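Local coordinates for protein chlorella virus DNA ligase-adenylate (Chlorella virus, PDB 1FVI) that probably seals nicks in DNA as an ATP-dependent ligase, working through a covalent enzyme-AMP intermediate, at residues Arg53-Leu58 / Ala90-Tyr95; Gly233-Asp238 / Thr248-Asp253. The protein carries 1 engineered substitution. All blocks are in the same frame, centred on the assembly; numbering follows the deposited sequence.

Contact 1: Arg53-Leu58 / Ala90-Tyr95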
loop_
_atom_site.group_PDB
_atom_site.type_symbol
_atom_site.label_atom_id
_atom_site.label_comp_id
_atom_site.label_asym_id
_atom_site.label_seq_id
_atom_site.Cartn_x
_atom_site.Cartn_y
_atom_site.Cartn_z
ATOM N N ARG A 53 7.066 -17.994 -12.895
ATOM C CA ARG A 53 8.345 -18.670 -12.732
ATOM C C ARG A 53 9.303 -17.916 -11.821
ATOM O O ARG A 53 9.821 -18.490 -10.870
ATOM C CB ARG A 53 8.975 -18.937 -14.100
ATOM C CG ARG A 53 10.401 -19.491 -14.077
ATOM C CD ARG A 53 11.443 -18.378 -14.248
ATOM N NE ARG A 53 11.248 -17.620 -15.482
ATOM C CZ ARG A 53 12.109 -16.726 -15.958
ATOM N NH1 ARG A 53 13.238 -16.465 -15.308
ATOM N NH2 ARG A 53 11.835 -16.085 -17.086
ATOM N N LEU A 54 9.525 -16.635 -12.108
ATOM C CA LEU A 54 10.419 -15.794 -11.313
ATOM C C LEU A 54 10.068 -15.815 -9.825
ATOM O O LEU A 54 10.921 -16.105 -8.973
ATOM C CB LEU A 54 10.386 -14.341 -11.819
ATOM C CG LEU A 54 11.010 -13.972 -13.174
ATOM C CD1 LEU A 54 10.723 -12.515 -13.530
ATOM C CD2 LEU A 54 12.503 -14.205 -13.136
ATOM N N LEU A 55 8.819 -15.484 -9.507
ATOM C CA LEU A 55 8.383 -15.477 -8.113
ATOM C C LEU A 55 8.443 -16.868 -7.469
ATOM O O LEU A 55 8.805 -16.974 -6.302
ATOM C CB LEU A 55 6.975 -14.889 -7.981
ATOM C CG LEU A 55 6.818 -13.394 -8.278
ATOM C CD1 LEU A 55 5.339 -13.019 -8.293
ATOM C CD2 LEU A 55 7.583 -12.569 -7.260
ATOM N N THR A 56 8.110 -17.930 -8.215
ATOM C CA THR A 56 8.162 -19.280 -7.641
ATOM C C THR A 56 9.603 -19.659 -7.282
ATOM O O THR A 56 9.839 -20.355 -6.297
ATOM C CB THR A 56 7.555 -20.371 -8.566
ATOM O OG1 THR A 56 8.315 -20.466 -9.772
ATOM C CG2 THR A 56 6.130 -20.055 -8.904
ATOM N N GLU A 57 10.560 -19.179 -8.073
ATOM C CA GLU A 57 11.978 -19.443 -7.826
ATOM C C GLU A 57 12.453 -18.639 -6.606
ATOM O O GLU A 57 13.227 -19.141 -5.779
ATOM C CB GLU A 57 12.834 -19.066 -9.054
ATOM C CG GLU A 57 12.677 -20.009 -10.253
ATOM C CD GLU A 57 13.323 -19.494 -11.556
ATOM O OE1 GLU A 57 13.986 -18.426 -11.554
ATOM O OE2 GLU A 57 13.154 -20.168 -12.599
ATOM N N LEU A 58 11.941 -17.412 -6.482
ATOM C CA LEU A 58 12.308 -16.504 -5.396
ATOM C C LEU A 58 11.642 -16.745 -4.046
ATOM O O LEU A 58 12.295 -16.717 -3.006
ATOM C CB LEU A 58 12.028 -15.055 -5.822
ATOM C CG LEU A 58 13.159 -14.087 -6.185
ATOM C CD1 LEU A 58 14.258 -14.761 -6.960
ATOM C CD2 LEU A 58 12.573 -12.964 -6.989
ATOM N N ALA A 90 9.396 -6.526 -18.329
ATOM C CA ALA A 90 9.152 -5.332 -17.527
ATOM C C ALA A 90 9.349 -5.631 -16.065
ATOM O O ALA A 90 9.089 -6.743 -15.601
ATOM C CB ALA A 90 7.736 -4.793 -17.757
ATOM N N LYS A 91 9.809 -4.617 -15.345
ATOM C CA LYS A 91 10.043 -4.727 -13.922
ATOM C C LYS A 91 8.698 -4.692 -13.184
ATOM O O LYS A 91 7.724 -4.100 -13.661
ATOM C CB LYS A 91 10.928 -3.567 -13.471
ATOM C CG LYS A 91 12.291 -3.532 -14.137
ATOM C CD LYS A 91 13.003 -2.236 -13.798
ATOM C CE LYS A 91 14.464 -2.233 -14.238
ATOM N NZ LYS A 91 15.329 -2.991 -13.290
ATOM N N PHE A 92 8.635 -5.388 -12.053
ATOM C CA PHE A 92 7.434 -5.431 -11.229
ATOM C C PHE A 92 7.839 -5.711 -9.789
ATOM O O PHE A 92 8.987 -6.047 -9.492
ATOM C CB PHE A 92 6.416 -6.470 -11.750
ATOM C CG PHE A 92 6.953 -7.884 -11.804
ATOM C CD1 PHE A 92 6.808 -8.744 -10.712
ATOM C CD2 PHE A 92 7.638 -8.343 -12.933
ATOM C CE1 PHE A 92 7.344 -10.039 -10.739
ATOM C CE2 PHE A 92 8.171 -9.625 -12.967
ATOM C CZ PHE A 92 8.024 -10.476 -11.864
ATOM N N SER A 93 6.895 -5.556 -8.883
ATOM C CA SER A 93 7.186 -5.777 -7.482
ATOM C C SER A 93 6.251 -6.808 -6.873
ATOM O O SER A 93 5.251 -7.193 -7.475
ATOM C CB SER A 93 7.067 -4.458 -6.721
ATOM O OG SER A 93 8.011 -3.526 -7.206
ATOM N N TYR A 94 6.623 -7.301 -5.700
ATOM C CA TYR A 94 5.803 -8.256 -4.981
ATOM C C TYR A 94 5.906 -7.901 -3.511
ATOM O O TYR A 94 6.984 -8.001 -2.911
ATOM C CB TYR A 94 6.261 -9.695 -5.220
ATOM C CG TYR A 94 5.427 -10.697 -4.457
ATOM C CD1 TYR A 94 4.197 -11.132 -4.949
ATOM C CD2 TYR A 94 5.878 -11.223 -3.244
ATOM C CE1 TYR A 94 3.431 -12.078 -4.252
ATOM C CE2 TYR A 94 5.123 -12.170 -2.535
ATOM C CZ TYR A 94 3.911 -12.591 -3.051
ATOM O OH TYR A 94 3.206 -13.552 -2.385
ATOM N N TYR A 95 4.804 -7.385 -2.968
ATOM C CA TYR A 95 4.742 -7.022 -1.560
ATOM C C TYR A 95 4.386 -8.315 -0.826
ATOM O O TYR A 95 3.262 -8.821 -0.945
ATOM C CB TYR A 95 3.657 -5.965 -1.333
ATOM C CG TYR A 95 3.948 -4.606 -1.951
ATOM C CD1 TYR A 95 3.509 -4.297 -3.238
ATOM C CD2 TYR A 95 4.631 -3.615 -1.227
ATOM C CE1 TYR A 95 3.735 -3.030 -3.797
ATOM C CE2 TYR A 95 4.859 -2.346 -1.774
ATOM C CZ TYR A 95 4.404 -2.066 -3.061
ATOM O OH TYR A 95 4.600 -0.819 -3.611
#
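With CG held between its backbone N and carbonyl carbon (chi1 59°), Phe-92 extends its ring from strand 92-99 to Leu-54 and Leu-55 of helix 49-58, while Tyr-94, CG anti to the backbone N (chi1 179°), brings its ring up to Leu-55. Both leucines meet the Phe-92 ring at its edge: Leu-54 CD1 lies 3.8 Å from Phe-92 CZ, and Leu-55 CG sits 4.2 Å from Phe-92 CE1. Leu-55 then reaches on with its two methyls, CD2 coming to 3.8 Å from Tyr-94 CB and CD1 to 4.0 Å from Tyr-94 CD1. The axes of the short segments 53-58 and 92-95 approach to 11.0 Å, their directions 43° apart, a spacing bridged entirely by side chains. Val-131 of the neighbouring strand 131-135 touches Leu-54, Leu-55 and Phe-92, and Ile-67 of strand 63-68 touches Leu-55 and Tyr-94, so the helix packs on one face of the mixed sheet of the ligase domain. The Tyr-94 hydroxyl is hydrogen-bonded to Ser-32 O, a polar tether at the far end of the buried ring. With no hydrogen bond between the segments, their fit rests on the shapes of buried leucine branches and aromatic side chains.

Contact 2: Gly233-Asp238 / Thr248-Asp253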
loop_
_atom_site.group_PDB
_atom_site.type_symbol
_atom_site.label_atom_id
_atom_site.label_comp_id
_atom_site.label_asym_id
_atom_site.label_seq_id
_atom_site.Cartn_x
_atom_site.Cartn_y
_atom_site.Cartn_z
ATOM N N GLY A 233 6.694 22.603 -2.693
ATOM C CA GLY A 233 6.744 22.054 -1.352
ATOM C C GLY A 233 5.323 21.803 -0.888
ATOM O O GLY A 233 5.020 20.759 -0.309
ATOM N N SER A 234 4.446 22.770 -1.140
ATOM C CA SER A 234 3.045 22.640 -0.767
ATOM C C SER A 234 2.185 23.496 -1.679
ATOM O O SER A 234 2.671 24.438 -2.317
ATOM C CB SER A 234 2.808 23.063 0.693
ATOM O OG SER A 234 2.830 24.478 0.850
ATOM N N ILE A 235 0.924 23.101 -1.796
ATOM C CA ILE A 235 -0.045 23.846 -2.571
ATOM C C ILE A 235 -1.126 24.311 -1.597
ATOM O O ILE A 235 -1.466 23.598 -0.647
ATOM C CB ILE A 235 -0.670 23.019 -3.704
ATOM C CG1 ILE A 235 -1.353 21.755 -3.159
ATOM C CG2 ILE A 235 0.376 22.699 -4.743
ATOM C CD1 ILE A 235 -2.228 21.039 -4.204
ATOM N N GLU A 236 -1.569 25.554 -1.771
ATOM C CA GLU A 236 -2.601 26.134 -0.927
ATOM C C GLU A 236 -3.884 26.018 -1.718
ATOM O O GLU A 236 -3.919 26.352 -2.909
ATOM C CB GLU A 236 -2.263 27.583 -0.575
ATOM C CG GLU A 236 -1.044 27.722 0.343
ATOM C CD GLU A 236 0.237 27.112 -0.240
ATOM O OE1 GLU A 236 0.555 27.409 -1.413
ATOM O OE2 GLU A 236 0.923 26.336 0.473
ATOM N N VAL A 237 -4.924 25.507 -1.060
ATOM C CA VAL A 237 -6.199 25.270 -1.719
ATOM C C VAL A 237 -7.404 25.906 -1.050
ATOM O O VAL A 237 -7.391 26.147 0.149
ATOM C CB VAL A 237 -6.438 23.748 -1.876
ATOM C CG1 VAL A 237 -5.337 23.145 -2.757
ATOM C CG2 VAL A 237 -6.456 23.074 -0.502
ATOM N N ASP A 238 -8.455 26.143 -1.838
ATOM C CA ASP A 238 -9.671 26.769 -1.330
ATOM C C ASP A 238 -10.590 25.845 -0.555
ATOM O O ASP A 238 -10.829 26.083 0.619
ATOM C CB ASP A 238 -10.466 27.486 -2.441
ATOM C CG ASP A 238 -11.694 28.261 -1.898
ATOM O OD1 ASP A 238 -11.572 29.445 -1.528
ATOM O OD2 ASP A 238 -12.797 27.685 -1.861
ATOM N N THR A 248 1.701 16.932 1.358
ATOM C CA THR A 248 2.024 15.506 1.192
ATOM C C THR A 248 1.143 14.846 0.134
ATOM O O THR A 248 0.044 15.321 -0.156
ATOM C CB THR A 248 1.884 14.684 2.514
ATOM O OG1 THR A 248 0.504 14.608 2.914
ATOM C CG2 THR A 248 2.701 15.319 3.621
ATOM N N GLY A 249 1.640 13.752 -0.437
ATOM C CA GLY A 249 0.885 13.024 -1.431
ATOM C C GLY A 249 1.462 13.087 -2.819
ATOM O O GLY A 249 0.959 12.435 -3.724
ATOM N N PHE A 250 2.478 13.909 -3.024
ATOM C CA PHE A 250 3.082 13.987 -4.349
ATOM C C PHE A 250 4.483 13.392 -4.369
ATOM O O PHE A 250 5.201 13.443 -3.358
ATOM C CB PHE A 250 3.168 15.437 -4.886
ATOM C CG PHE A 250 2.508 16.473 -4.020
ATOM C CD1 PHE A 250 3.081 16.863 -2.814
ATOM C CD2 PHE A 250 1.341 17.096 -4.438
ATOM C CE1 PHE A 250 2.501 17.862 -2.035
ATOM C CE2 PHE A 250 0.749 18.101 -3.661
ATOM C CZ PHE A 250 1.333 18.480 -2.460
ATOM N N ASP A 251 4.860 12.795 -5.502
ATOM C CA ASP A 251 6.219 12.277 -5.636
ATOM C C ASP A 251 7.106 13.411 -6.202
ATOM O O ASP A 251 6.598 14.517 -6.473
ATOM C CB ASP A 251 6.273 11.003 -6.494
ATOM C CG ASP A 251 5.591 11.146 -7.840
ATOM O OD1 ASP A 251 5.016 10.140 -8.284
ATOM O OD2 ASP A 251 5.641 12.221 -8.479
ATOM N N ALA A 252 8.411 13.163 -6.351
ATOM C CA ALA A 252 9.336 14.180 -6.866
ATOM C C ALA A 252 8.887 14.754 -8.218
ATOM O O ALA A 252 8.922 15.968 -8.440
ATOM C CB ALA A 252 10.727 13.600 -6.975
ATOM N N ASP A 253 8.456 13.851 -9.097
ATOM C CA ASP A 253 7.954 14.161 -10.436
ATOM C C ASP A 253 6.860 15.231 -10.369
ATOM O O ASP A 253 6.892 16.235 -11.085
ATOM C CB ASP A 253 7.383 12.861 -11.033
ATOM C CG ASP A 253 6.640 13.067 -12.345
ATOM O OD1 ASP A 253 7.273 12.922 -13.414
ATOM O OD2 ASP A 253 5.409 13.313 -12.310
#
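Apolar contact between Ile-235 and Phe-250 carries this junction: Ile-235 CD1 approaches the edge of the Phe-250 ring, 4.2 Å from CE2. The isoleucine reaches it through an extended outer arm, with CD1 anti to CA about the CB-CG1 bond (chi2 169°), although its CB does not aim straight across. Phe-250 points toward the strand, and its ring also meets that of Phe-288, the planes inclined by about 30°, and touches Phe-258 of helix 252-260.

Among contacts of polar atoms with the ring, Gly-233 O stands 4.2 Å from Phe-250 CE1 in an oblique approach. That carbonyl is hydrogen-bonded to Arg-255 NH1, which ties the strand to helix 252-260 directly. Within its own segment, Thr-248 O lies 4.0 Å above one face of the Phe-250 ring, displaced toward the rim.

The strand belongs to the five-stranded antiparallel sheet of the OB-like domain, where a classic beta bulge sets Gly-233 and Ser-234 together opposite Thr-200 of strand 190-201. A helix between the third and fourth strands is the OB-fold arrangement, and Phe-250 lies in the connection into it.

Of the hydrogen bonds, Ser-234 OG donates to Glu-236 OE2 over 2.7 Å, meeting the oxygen nearly along its C-O axis. Asp-251 occupies the N-cap position, its side chain capping a backbone N of helix 252-260; its own N bonds to Gln-254 OE1, a pairing consistent with a capping box.

In the fold
The two contacts follow one another in the chain and share no sheet or helix. Segments 53-58 and 90-95 belong to the ATP-dependent ligase domain, which holds the AMP; segments 233-238 and 248-253 belong to the OB-like domain, with its own antiparallel sheet. The centres of the two contacts lie about 32 Å apart, and their nearest atoms about 12 Å. Contact 1 is the nearer to the nucleotide, the side chain of Tyr-94 being about 11 Å from the bound AMP, whereas contact 2 is away from the annotated sites. Each thus packs the interior of one domain of this two-domain ligase.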